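Local coordinates for protein 5-ketofructose reductase (Gluconobacter sp., PDB 7COK) that reduces 5-ketofructose, probably to fructose with a nicotinamide cofactor, as a distinct class within the shikimate dehydrogenase family, at residues A[5-10]-A[59-64]; A[11-16]-A[38-43]; A[48-53]-A[73-78]; A[94-99]-A[260-265]. One frame throughout, in Å; residues are numbered along the deposited sequence.

Contact 1 (A[5-10]-A[59-64])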
loop_
_atom_site.group_PDB
_atom_site.type_symbol
_atom_site.label_atom_id
_atom_site.label_comp_id
_atom_site.label_asym_id
_atom_site.label_seq_id
_atom_site.Cartn_x
_atom_site.Cartn_y
_atom_site.Cartn_z
ATOM N N GLY A 5 5.069 15.566 -0.332
ATOM C CA GLY A 5 5.303 15.239 1.105
ATOM C C GLY A 5 5.188 13.752 1.366
ATOM O O GLY A 5 6.130 13.008 1.121
ATOM N N PHE A 6 4.013 13.326 1.828
ATOM C CA PHE A 6 3.825 11.990 2.386
ATOM C C PHE A 6 2.921 11.104 1.559
ATOM O O PHE A 6 2.570 10.002 1.994
ATOM C CB PHE A 6 3.317 12.106 3.814
ATOM C CG PHE A 6 4.324 12.706 4.734
ATOM C CD1 PHE A 6 5.434 11.969 5.151
ATOM C CD2 PHE A 6 4.184 14.026 5.159
ATOM C CE1 PHE A 6 6.390 12.536 5.993
ATOM C CE2 PHE A 6 5.132 14.595 5.998
ATOM C CZ PHE A 6 6.237 13.853 6.412
ATOM N N ARG A 7 2.569 11.562 0.363
ATOM C CA ARG A 7 1.803 10.733 -0.545
ATOM C C ARG A 7 2.706 10.068 -1.569
ATOM O O ARG A 7 3.136 10.717 -2.533
ATOM C CB ARG A 7 0.722 11.534 -1.238
ATOM C CG ARG A 7 -0.115 10.655 -2.133
ATOM C CD ARG A 7 -0.992 11.476 -3.039
ATOM N NE ARG A 7 -1.854 10.573 -3.792
ATOM C CZ ARG A 7 -2.842 10.949 -4.604
ATOM N NH1 ARG A 7 -3.140 12.229 -4.788
ATOM N NH2 ARG A 7 -3.571 10.016 -5.211
ATOM N N SER A 8 3.002 8.785 -1.335
ATOM C CA SER A 8 3.750 7.967 -2.305
ATOM C C SER A 8 2.845 7.492 -3.429
ATOM O O SER A 8 1.659 7.269 -3.215
ATOM C CB SER A 8 4.354 6.742 -1.616
ATOM O OG SER A 8 5.100 7.094 -0.459
ATOM N N ILE A 9 3.413 7.311 -4.614
ATOM C CA ILE A 9 2.719 6.689 -5.746
ATOM C C ILE A 9 2.493 5.231 -5.340
ATOM O O ILE A 9 3.409 4.580 -4.801
ATOM C CB ILE A 9 3.568 6.767 -7.045
ATOM C CG1 ILE A 9 3.806 8.226 -7.498
ATOM C CG2 ILE A 9 2.950 5.886 -8.136
ATOM C CD1 ILE A 9 4.947 8.444 -8.482
ATOM N N LEU A 10 1.274 4.720 -5.564
ATOM C CA LEU A 10 0.932 3.370 -5.129
ATOM C C LEU A 10 0.749 2.452 -6.315
ATOM O O LEU A 10 0.067 2.791 -7.285
ATOM C CB LEU A 10 -0.340 3.374 -4.274
ATOM C CG LEU A 10 -0.223 4.221 -2.990
ATOM C CD1 LEU A 10 -1.574 4.296 -2.298
ATOM C CD2 LEU A 10 0.865 3.660 -2.061
ATOM N N ALA A 59 -10.124 3.335 -6.091
ATOM C CA ALA A 59 -10.586 4.303 -5.087
ATOM C C ALA A 59 -9.440 4.887 -4.255
ATOM O O ALA A 59 -9.496 6.034 -3.821
ATOM C CB ALA A 59 -11.617 3.647 -4.194
ATOM N N MET A 60 -8.393 4.087 -4.069
ATOM C CA MET A 60 -7.191 4.494 -3.345
ATOM C C MET A 60 -6.217 5.171 -4.272
ATOM O O MET A 60 -5.122 5.543 -3.834
ATOM C CB MET A 60 -6.498 3.308 -2.680
ATOM C CG MET A 60 -7.278 2.601 -1.607
ATOM S SD MET A 60 -6.461 1.077 -1.138
ATOM C CE MET A 60 -7.737 0.296 -0.155
ATOM N N GLU A 61 -6.584 5.293 -5.557
ATOM C CA GLU A 61 -5.806 6.051 -6.552
ATOM C C GLU A 61 -4.405 5.467 -6.817
ATOM O O GLU A 61 -3.443 6.187 -7.099
ATOM C CB GLU A 61 -5.779 7.558 -6.211
ATOM C CG GLU A 61 -7.218 8.088 -6.078
ATOM C CD GLU A 61 -7.389 9.594 -6.155
ATOM O OE1 GLU A 61 -6.392 10.331 -6.297
ATOM O OE2 GLU A 61 -8.565 10.031 -6.087
ATOM N N TRP A 62 -4.293 4.145 -6.746
ATOM C CA TRP A 62 -3.144 3.467 -7.330
ATOM C C TRP A 62 -2.993 3.780 -8.821
ATOM O O TRP A 62 -3.981 4.120 -9.496
ATOM C CB TRP A 62 -3.300 1.964 -7.163
ATOM C CG TRP A 62 -3.311 1.414 -5.734
ATOM C CD1 TRP A 62 -3.685 2.063 -4.580
ATOM C CD2 TRP A 62 -3.009 0.073 -5.357
ATOM N NE1 TRP A 62 -3.583 1.219 -3.498
ATOM C CE2 TRP A 62 -3.201 -0.016 -3.941
ATOM C CE3 TRP A 62 -2.584 -1.073 -6.067
ATOM C CZ2 TRP A 62 -2.986 -1.212 -3.214
ATOM C CZ3 TRP A 62 -2.364 -2.266 -5.345
ATOM C CH2 TRP A 62 -2.572 -2.321 -3.926
ATOM N N VAL A 63 -1.785 3.630 -9.340
ATOM C CA VAL A 63 -1.546 3.848 -10.769
ATOM C C VAL A 63 -1.453 2.554 -11.556
ATOM O O VAL A 63 -1.459 2.555 -12.793
ATOM C CB VAL A 63 -0.328 4.759 -11.052
ATOM C CG1 VAL A 63 -0.507 6.104 -10.343
ATOM C CG2 VAL A 63 0.947 4.081 -10.610
ATOM N N GLY A 64 -1.364 1.441 -10.838
ATOM C CA GLY A 64 -1.265 0.139 -11.466
ATOM C C GLY A 64 -1.176 -0.971 -10.463
ATOM O O GLY A 64 -0.926 -0.729 -9.286
HETATM O O HOH W 1 -3.541 7.648 -3.182
HETATM O O HOH W 2 -0.783 6.639 -6.565
#
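Leu10, at the start of strand 9-15, meets Trp62 and Val63 in the loop that follows helix 50-59; that helix ends in a Schellman motif, with Glu61 at positive phi, and the chain then enters strand 64-67, parallel to and beside strand 9-15 in the mixed sheet. One direct backbone bond spans the two segments: Val63 N gives its hydrogen to Leu10 O at 2.9 Å, nearly straight at 165°. Water extends the pairing, since one molecule accepts from Leu10 N and donates to Glu61 O. The charged pair lies further out. Arg7, its chain fully extended with CG anti to the backbone N, brings NH2 to within 3.0 Å of Glu61 OE1, reaching the anti side of the carboxylate with the two planes 44° apart. The other oxygen, Glu61 OE2, bridges to Lys46 of the second subunit, so this glutamate also ties the dimer together. A second water, held weakly by Arg7 NH2, donates to Met60 O. Apolar contacts complete the set: Ile9 CG2 packs on Val63 CG2 at 3.7 Å, and Leu10 CB sits over the five-membered ring of Trp62, 3.9 Å from its centroid and 23° off the normal.

Contact 2 (A[11-16]-A[38-43])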
loop_
_atom_site.group_PDB
_atom_site.type_symbol
_atom_site.label_atom_id
_atom_site.label_comp_id
_atom_site.label_asym_id
_atom_site.label_seq_id
_atom_site.Cartn_x
_atom_site.Cartn_y
_atom_site.Cartn_z
ATOM N N THR A 11 1.402 1.301 -6.221
ATOM C CA THR A 11 1.288 0.178 -7.131
ATOM C C THR A 11 1.246 -1.066 -6.235
ATOM O O THR A 11 1.430 -0.955 -5.010
ATOM C CB THR A 11 2.510 0.090 -8.092
ATOM O OG1 THR A 11 3.729 -0.101 -7.346
ATOM C CG2 THR A 11 2.641 1.330 -8.964
ATOM N N GLY A 12 0.992 -2.248 -6.808
ATOM C CA GLY A 12 1.106 -3.460 -6.014
ATOM C C GLY A 12 0.637 -4.672 -6.771
ATOM O O GLY A 12 0.681 -4.682 -8.004
ATOM N N SER A 13 0.157 -5.665 -6.021
ATOM C CA SER A 13 -0.189 -6.967 -6.584
ATOM C C SER A 13 -1.346 -7.621 -5.859
ATOM O O SER A 13 -1.490 -7.462 -4.648
ATOM C CB SER A 13 1.042 -7.878 -6.515
ATOM O OG SER A 13 0.754 -9.231 -6.844
ATOM N N PHE A 14 -2.175 -8.338 -6.627
ATOM C CA PHE A 14 -3.245 -9.160 -6.070
ATOM C C PHE A 14 -2.950 -10.598 -6.476
ATOM O O PHE A 14 -2.767 -10.910 -7.658
ATOM C CB PHE A 14 -4.604 -8.745 -6.635
ATOM C CG PHE A 14 -4.944 -7.299 -6.448
ATOM C CD1 PHE A 14 -4.560 -6.582 -5.282
ATOM C CD2 PHE A 14 -5.719 -6.632 -7.416
ATOM C CE1 PHE A 14 -4.912 -5.242 -5.125
ATOM C CE2 PHE A 14 -6.063 -5.284 -7.250
ATOM C CZ PHE A 14 -5.670 -4.590 -6.118
ATOM N N SER A 15 -2.874 -11.480 -5.483
ATOM C CA SER A 15 -2.628 -12.900 -5.731
ATOM C C SER A 15 -2.907 -13.648 -4.441
ATOM O O SER A 15 -3.003 -13.038 -3.381
ATOM C CB SER A 15 -1.178 -13.138 -6.175
ATOM O OG SER A 15 -0.272 -12.936 -5.119
ATOM N N THR A 16 -3.037 -14.965 -4.536
ATOM C CA THR A 16 -3.017 -15.807 -3.345
ATOM C C THR A 16 -2.479 -17.193 -3.688
ATOM O O THR A 16 -2.930 -17.783 -4.681
ATOM C CB THR A 16 -4.390 -15.881 -2.607
ATOM O OG1 THR A 16 -4.210 -16.517 -1.340
ATOM C CG2 THR A 16 -5.485 -16.615 -3.382
ATOM N N ALA A 38 7.640 5.862 -4.636
ATOM C CA ALA A 38 6.625 4.907 -5.094
ATOM C C ALA A 38 6.751 3.670 -4.224
ATOM O O ALA A 38 7.827 3.371 -3.696
ATOM C CB ALA A 38 6.806 4.567 -6.579
ATOM N N ARG A 39 5.630 2.959 -4.060
ATOM C CA ARG A 39 5.576 1.753 -3.244
ATOM C C ARG A 39 4.873 0.667 -4.032
ATOM O O ARG A 39 4.026 0.943 -4.854
ATOM C CB ARG A 39 4.794 2.036 -1.970
ATOM C CG ARG A 39 5.371 3.172 -1.130
ATOM C CD ARG A 39 4.596 3.361 0.151
ATOM N NE ARG A 39 4.996 2.327 1.098
ATOM C CZ ARG A 39 4.616 2.274 2.364
ATOM N NH1 ARG A 39 3.796 3.190 2.867
ATOM N NH2 ARG A 39 5.061 1.287 3.115
ATOM N N TYR A 40 5.218 -0.583 -3.725
ATOM C CA TYR A 40 4.570 -1.755 -4.290
ATOM C C TYR A 40 3.975 -2.518 -3.128
ATOM O O TYR A 40 4.707 -3.026 -2.263
ATOM C CB TYR A 40 5.617 -2.597 -4.992
ATOM C CG TYR A 40 5.060 -3.752 -5.822
ATOM C CD1 TYR A 40 4.729 -4.973 -5.223
ATOM C CD2 TYR A 40 4.902 -3.634 -7.195
ATOM C CE1 TYR A 40 4.259 -6.041 -5.984
ATOM C CE2 TYR A 40 4.424 -4.698 -7.951
ATOM C CZ TYR A 40 4.121 -5.900 -7.334
ATOM O OH TYR A 40 3.653 -6.973 -8.100
ATOM N N ILE A 41 2.645 -2.645 -3.134
ATOM C CA ILE A 41 1.904 -3.273 -2.059
ATOM C C ILE A 41 1.468 -4.696 -2.447
ATOM O O ILE A 41 0.568 -4.878 -3.275
ATOM C CB ILE A 41 0.677 -2.403 -1.637
ATOM C CG1 ILE A 41 1.064 -0.911 -1.411
ATOM C CG2 ILE A 41 -0.024 -3.012 -0.437
ATOM C CD1 ILE A 41 2.243 -0.637 -0.499
ATOM N N ASN A 42 2.106 -5.692 -1.826
ATOM C CA ASN A 42 1.860 -7.103 -2.120
ATOM C C ASN A 42 0.702 -7.612 -1.265
ATOM O O ASN A 42 0.830 -7.788 -0.041
ATOM C CB ASN A 42 3.142 -7.887 -1.812
ATOM C CG ASN A 42 3.058 -9.354 -2.220
ATOM O OD1 ASN A 42 2.374 -9.699 -3.165
ATOM N ND2 ASN A 42 3.806 -10.211 -1.522
ATOM N N CYS A 43 -0.452 -7.800 -1.905
ATOM C CA CYS A 43 -1.703 -8.142 -1.200
ATOM C C CYS A 43 -2.135 -9.573 -1.440
ATOM O O CYS A 43 -2.076 -10.066 -2.557
ATOM C CB CYS A 43 -2.837 -7.244 -1.673
ATOM S SG CYS A 43 -2.546 -5.475 -1.463
HETATM O O HOH W 3 -0.063 -10.256 -4.404
#
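Thr11 and Arg39 start the pairing of the two strands: Arg39 O accepts twice, from Thr11 N and, at 2.7 Å, from Thr11 OG1, which is also hydrogen-bonded to Tyr31 OH and which chi1 of 61° swings toward the neighbouring strand. Thr11 O then takes Ile41 N at 2.8 Å, Ile41 O takes Ser13 N, and Ser13 O takes Cys43 N at 3.0 Å; the last backbone bond, Ser15 N to Cys43 O, is weak. This alternation is that of parallel strands, here the two strands of a beta-alpha-beta unit whose crossover helix is 23-34. A water gathers the polar groups near Ser13, accepting from Ser13 OG and Ser15 OG while donating to Asn42 OD1 and Cys43 O. The amide nitrogen of Asn42 is bonded to Cys18 O and to Phe6 O of the second subunit. Tyr40 lies over Gly12, whose CA sits 3.8 Å from the ring centroid and only 3° off its normal, and Tyr40 OH is bonded to Asn66 OD1. Replacing this tyrosine by an alanine would probably uncover Gly12 and leave Asn66 without its phenolic partner. On the other side of the sheet, the edge of the Phe14 ring meets Cys43 CB, with CD1 4.1 Å away.

Contact 3 (A[48-53]-A[73-78])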
loop_
_atom_site.group_PDB
_atom_site.type_symbol
_atom_site.label_atom_id
_atom_site.label_comp_id
_atom_site.label_asym_id
_atom_site.label_seq_id
_atom_site.Cartn_x
_atom_site.Cartn_y
_atom_site.Cartn_z
ATOM N N SER A 48 -12.849 -14.502 -4.105
ATOM C CA SER A 48 -14.063 -13.756 -3.778
ATOM C C SER A 48 -13.811 -12.274 -3.475
ATOM O O SER A 48 -14.762 -11.502 -3.341
ATOM C CB SER A 48 -14.824 -14.401 -2.618
ATOM O OG SER A 48 -14.022 -14.427 -1.456
ATOM N N GLY A 49 -12.539 -11.887 -3.312
ATOM C CA GLY A 49 -12.175 -10.507 -3.039
ATOM C C GLY A 49 -11.667 -9.733 -4.235
ATOM O O GLY A 49 -11.440 -8.534 -4.134
ATOM N N LEU A 50 -11.483 -10.403 -5.368
ATOM C CA LEU A 50 -10.832 -9.727 -6.502
ATOM C C LEU A 50 -11.562 -8.501 -7.016
ATOM O O LEU A 50 -10.921 -7.480 -7.235
ATOM C CB LEU A 50 -10.538 -10.690 -7.655
ATOM C CG LEU A 50 -9.847 -10.120 -8.901
ATOM C CD1 LEU A 50 -8.430 -9.661 -8.580
ATOM C CD2 LEU A 50 -9.807 -11.146 -10.026
ATOM N N ALA A 51 -12.880 -8.593 -7.207
ATOM C CA ALA A 51 -13.666 -7.464 -7.682
ATOM C C ALA A 51 -13.506 -6.233 -6.781
ATOM O O ALA A 51 -13.204 -5.153 -7.264
ATOM C CB ALA A 51 -15.137 -7.853 -7.833
ATOM N N ASP A 52 -13.602 -6.435 -5.475
ATOM C CA ASP A 52 -13.469 -5.341 -4.513
ATOM C C ASP A 52 -12.036 -4.830 -4.417
ATOM O O ASP A 52 -11.825 -3.638 -4.154
ATOM C CB ASP A 52 -13.976 -5.768 -3.133
ATOM C CG ASP A 52 -15.496 -5.811 -3.046
ATOM O OD1 ASP A 52 -16.199 -5.407 -3.984
ATOM O OD2 ASP A 52 -15.983 -6.249 -1.993
ATOM N N ALA A 53 -11.051 -5.707 -4.606
ATOM C CA ALA A 53 -9.670 -5.252 -4.595
ATOM C C ALA A 53 -9.381 -4.352 -5.775
ATOM O O ALA A 53 -8.681 -3.340 -5.626
ATOM C CB ALA A 53 -8.691 -6.426 -4.567
ATOM N N VAL A 73 -7.017 -14.765 -15.306
ATOM C CA VAL A 73 -8.163 -14.908 -16.215
ATOM C C VAL A 73 -9.373 -14.138 -15.652
ATOM O O VAL A 73 -10.044 -13.381 -16.362
ATOM C CB VAL A 73 -8.464 -16.399 -16.551
ATOM C CG1 VAL A 73 -9.691 -16.518 -17.443
ATOM C CG2 VAL A 73 -7.262 -17.006 -17.256
ATOM N N ALA A 74 -9.623 -14.314 -14.362
ATOM C CA ALA A 74 -10.786 -13.723 -13.718
ATOM C C ALA A 74 -10.776 -12.192 -13.794
ATOM O O ALA A 74 -11.817 -11.559 -13.940
ATOM C CB ALA A 74 -10.837 -14.177 -12.269
ATOM N N VAL A 75 -9.591 -11.585 -13.747
ATOM C CA VAL A 75 -9.505 -10.130 -13.756
ATOM C C VAL A 75 -10.065 -9.508 -15.040
ATOM O O VAL A 75 -10.474 -8.358 -15.013
ATOM C CB VAL A 75 -8.066 -9.627 -13.426
ATOM C CG1 VAL A 75 -7.146 -9.750 -14.642
ATOM C CG2 VAL A 75 -8.092 -8.207 -12.880
ATOM N N LEU A 76 -10.112 -10.272 -16.140
ATOM C CA LEU A 76 -10.616 -9.686 -17.388
ATOM C C LEU A 76 -12.023 -9.113 -17.234
ATOM O O LEU A 76 -12.346 -8.102 -17.869
ATOM C CB LEU A 76 -10.548 -10.666 -18.560
ATOM C CG LEU A 76 -9.219 -10.699 -19.311
ATOM C CD1 LEU A 76 -8.184 -11.536 -18.579
ATOM C CD2 LEU A 76 -9.487 -11.248 -20.712
ATOM N N ASP A 77 -12.819 -9.737 -16.366
ATOM C CA ASP A 77 -14.192 -9.283 -16.034
ATOM C C ASP A 77 -14.274 -7.889 -15.408
ATOM O O ASP A 77 -15.342 -7.250 -15.392
ATOM C CB ASP A 77 -14.856 -10.261 -15.049
ATOM C CG ASP A 77 -15.160 -11.604 -15.657
ATOM O OD1 ASP A 77 -15.535 -11.672 -16.853
ATOM O OD2 ASP A 77 -15.033 -12.601 -14.913
ATOM N N HIS A 78 -13.162 -7.404 -14.866
ATOM C CA HIS A 78 -13.191 -6.157 -14.112
ATOM C C HIS A 78 -12.483 -4.980 -14.779
ATOM O O HIS A 78 -12.351 -3.904 -14.177
ATOM C CB HIS A 78 -12.605 -6.401 -12.728
ATOM C CG HIS A 78 -13.154 -7.610 -12.051
ATOM N ND1 HIS A 78 -14.487 -7.738 -11.716
ATOM C CD2 HIS A 78 -12.558 -8.766 -11.677
ATOM C CE1 HIS A 78 -14.679 -8.914 -11.146
ATOM N NE2 HIS A 78 -13.528 -9.559 -11.116
#
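This is apolar packing between the first turn of helix 50-59 and the short 3-10 segment 75-78, two pieces of the substrate-binding domain of the shikimate dehydrogenase fold. Leu50 and Ala51 supply the helix side, while Ala74, Val75 and His78 answer from the loop that runs from strand 64-67 to strand 81-82. Side chains do most of the touching, though Leu50 CD2 also comes 3.8 Å from the backbone nitrogen Val75 N. The backbones themselves stay apart, and even the nearest CA atoms, those of Ala51 and His78, are separated by 6.6 Å.

Leu50 does most of its touching through one methyl. With CG anti to the backbone N (chi1 -179°), the side chain reaches across to the 3-10 turn, and CD2 settles 3.9 Å from Ala74 CB and 4.1 Å from Val75 CB. The same methyl comes to the edge of the His78 imidazole, near the ring plane, 4.0 Å from CD2 of that histidine. Leu50 thus touches Ala74, just ahead of the 3-10 segment, and Val75 and His78 within it. Val75 and His78 also lean on Val54, one turn further along the helix, and Val75 reaches Val92, so the 3-10 segment is packed against more than the helix start.

The imidazole of His78 is held from both faces. Asp77 CB lies over the centre of one, 4.1 Å above the plane. Against the opposite face comes Ala51, whose CA makes a CH-pi contact 4.0 Å from the ring centroid and 14° off the normal, and whose CB is 3.5 Å from His78 CE1.

Contact 4 (A[94-99]-A[260-265])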
loop_
_atom_site.group_PDB
_atom_site.type_symbol
_atom_site.label_atom_id
_atom_site.label_comp_id
_atom_site.label_asym_id
_atom_site.label_seq_id
_atom_site.Cartn_x
_atom_site.Cartn_y
_atom_site.Cartn_z
ATOM N N CYS A 94 -0.894 -7.433 -15.715
ATOM C CA CYS A 94 -0.435 -6.074 -15.454
ATOM C C CYS A 94 -1.533 -5.112 -15.850
ATOM O O CYS A 94 -1.916 -5.033 -17.031
ATOM C CB CYS A 94 0.811 -5.805 -16.274
ATOM S SG CYS A 94 1.487 -4.119 -16.085
ATOM N N VAL A 95 -2.044 -4.403 -14.860
ATOM C CA VAL A 95 -3.148 -3.457 -15.064
ATOM C C VAL A 95 -2.648 -2.052 -14.815
ATOM O O VAL A 95 -2.027 -1.792 -13.800
ATOM C CB VAL A 95 -4.364 -3.778 -14.142
ATOM C CG1 VAL A 95 -5.491 -2.733 -14.312
ATOM C CG2 VAL A 95 -4.888 -5.182 -14.423
ATOM N N ALA A 96 -2.927 -1.145 -15.743
ATOM C CA ALA A 96 -2.681 0.270 -15.543
ATOM C C ALA A 96 -3.990 0.940 -15.206
ATOM O O ALA A 96 -5.038 0.547 -15.744
ATOM C CB ALA A 96 -2.115 0.896 -16.800
ATOM N N ILE A 97 -3.929 1.920 -14.304
ATOM C CA ILE A 97 -5.045 2.773 -13.940
ATOM C C ILE A 97 -4.723 4.179 -14.455
ATOM O O ILE A 97 -3.792 4.844 -13.976
ATOM C CB ILE A 97 -5.371 2.777 -12.422
ATOM C CG1 ILE A 97 -5.414 1.339 -11.866
ATOM C CG2 ILE A 97 -6.683 3.518 -12.168
ATOM C CD1 ILE A 97 -5.726 1.213 -10.379
ATOM N N ARG A 98 -5.489 4.597 -15.463
ATOM C CA ARG A 98 -5.296 5.896 -16.105
ATOM C C ARG A 98 -6.606 6.653 -16.062
ATOM O O ARG A 98 -7.574 6.261 -16.717
ATOM C CB ARG A 98 -4.796 5.741 -17.544
ATOM N N GLU A 99 -6.623 7.708 -15.244
ATOM C CA GLU A 99 -7.801 8.544 -14.984
ATOM C C GLU A 99 -9.058 7.697 -14.666
ATOM O O GLU A 99 -10.128 7.879 -15.266
ATOM C CB GLU A 99 -8.031 9.544 -16.137
ATOM C CG GLU A 99 -6.777 10.272 -16.621
ATOM C CD GLU A 99 -7.063 11.358 -17.652
ATOM O OE1 GLU A 99 -7.747 11.080 -18.660
ATOM O OE2 GLU A 99 -6.584 12.498 -17.459
ATOM N N VAL A 260 6.521 -1.314 -14.949
ATOM C CA VAL A 260 6.690 0.025 -14.394
ATOM C C VAL A 260 6.714 1.093 -15.489
ATOM O O VAL A 260 6.208 2.198 -15.275
ATOM C CB VAL A 260 7.891 0.098 -13.441
ATOM C CG1 VAL A 260 8.108 1.510 -12.933
ATOM C CG2 VAL A 260 7.680 -0.830 -12.249
ATOM N N GLU A 261 7.264 0.762 -16.662
ATOM C CA GLU A 261 7.119 1.654 -17.816
ATOM C C GLU A 261 5.653 1.919 -18.142
ATOM O O GLU A 261 5.277 3.067 -18.371
ATOM C CB GLU A 261 7.875 1.144 -19.042
ATOM C CG GLU A 261 9.384 1.252 -18.935
ATOM C CD GLU A 261 10.102 0.570 -20.089
ATOM O OE1 GLU A 261 9.515 -0.296 -20.795
ATOM O OE2 GLU A 261 11.284 0.904 -20.294
ATOM N N ILE A 262 4.838 0.868 -18.120
ATOM C CA ILE A 262 3.388 0.992 -18.373
ATOM C C ILE A 262 2.735 1.854 -17.299
ATOM O O ILE A 262 1.918 2.712 -17.606
ATOM C CB ILE A 262 2.714 -0.399 -18.500
ATOM C CG1 ILE A 262 3.154 -1.075 -19.816
ATOM C CG2 ILE A 262 1.182 -0.303 -18.454
ATOM C CD1 ILE A 262 2.826 -2.557 -19.925
ATOM N N TRP A 263 3.081 1.610 -16.044
ATOM C CA TRP A 263 2.449 2.312 -14.925
ATOM C C TRP A 263 2.838 3.768 -14.758
ATOM O O TRP A 263 1.986 4.626 -14.433
ATOM C CB TRP A 263 2.780 1.602 -13.615
ATOM C CG TRP A 263 2.217 0.227 -13.490
ATOM C CD1 TRP A 263 1.146 -0.303 -14.162
ATOM C CD2 TRP A 263 2.632 -0.757 -12.559
ATOM N NE1 TRP A 263 0.921 -1.588 -13.737
ATOM C CE2 TRP A 263 1.808 -1.887 -12.739
ATOM C CE3 TRP A 263 3.656 -0.812 -11.604
ATOM C CZ2 TRP A 263 1.969 -3.062 -11.988
ATOM C CZ3 TRP A 263 3.816 -1.956 -10.858
ATOM C CH2 TRP A 263 2.973 -3.081 -11.054
ATOM N N LEU A 264 4.129 4.051 -14.937
ATOM C CA LEU A 264 4.689 5.321 -14.455
ATOM C C LEU A 264 5.532 6.070 -15.451
ATOM O O LEU A 264 6.013 7.168 -15.147
ATOM C CB LEU A 264 5.529 5.082 -13.199
ATOM C CG LEU A 264 4.712 4.877 -11.934
ATOM C CD1 LEU A 264 5.623 4.356 -10.844
ATOM C CD2 LEU A 264 4.015 6.172 -11.534
ATOM N N GLY A 265 5.749 5.491 -16.626
ATOM C CA GLY A 265 6.579 6.125 -17.649
ATOM C C GLY A 265 8.047 6.282 -17.284
ATOM O O GLY A 265 8.698 7.180 -17.801
#
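Trp263, near the end of helix 248-264, turns its indole toward strand 94-98 and meets three consecutive residues there. NE1 offers its hydrogen to Val95 O at 3.0 Å, but the bond is weak, bent to 121°. Cys94 SG lies 3.5 Å from the same NE1 and oblique to the ring, 4.3 Å from the centroid of the five-membered part, a sulfur-aromatic contact. Ala96 CA adds a further touch at Trp263 CD1, 4.1 Å away. With an alanine here, helix and strand would probably be left with a gap between them, and Cys94 SG would lose its aromatic neighbour.

Ile262, one residue earlier on the helix, meets the same strand: its CG2 packs on Ala96 CB at 3.9 Å. Cys94 SG, turned toward the helix by chi1 of 179°, also makes a loose contact with Ile262 CD1 at 4.4 Å.

Over residues 260-264 the helix runs nearly parallel to strand 94-98, the axes 15° apart and 8.1 Å at closest approach. Strand 94-98 lies between strands 64-67 and 101-105; Trp263 also rests on Asn66 of the first, Ile262 on His105 of the second, and Tyr31 of helix 23-34 packs on Trp263.

Overall arrangement
From the N terminus, strand 9-15 enters both contact 1 and contact 2. Contact 2 closes first, over helix 23-34, and is nested within the longer loop that contact 1 closes at residues 59-64. Contact 3 opens at residues 48-53, inside that loop, and closes beyond it at 73-78, so contacts 1 and 3 cross. Contact 4 follows all three in sequence and spans by far the longest interval, bringing helix 248-264 back onto the N-terminal sheet. Contacts 1, 2 and 4 share that sheet and touch one another, Val63 O reaching Ile97 N and Thr11 meeting Trp263. Phe14 joins contact 2 to the helix of contact 3. Contacts 1 to 3 also touch the second subunit.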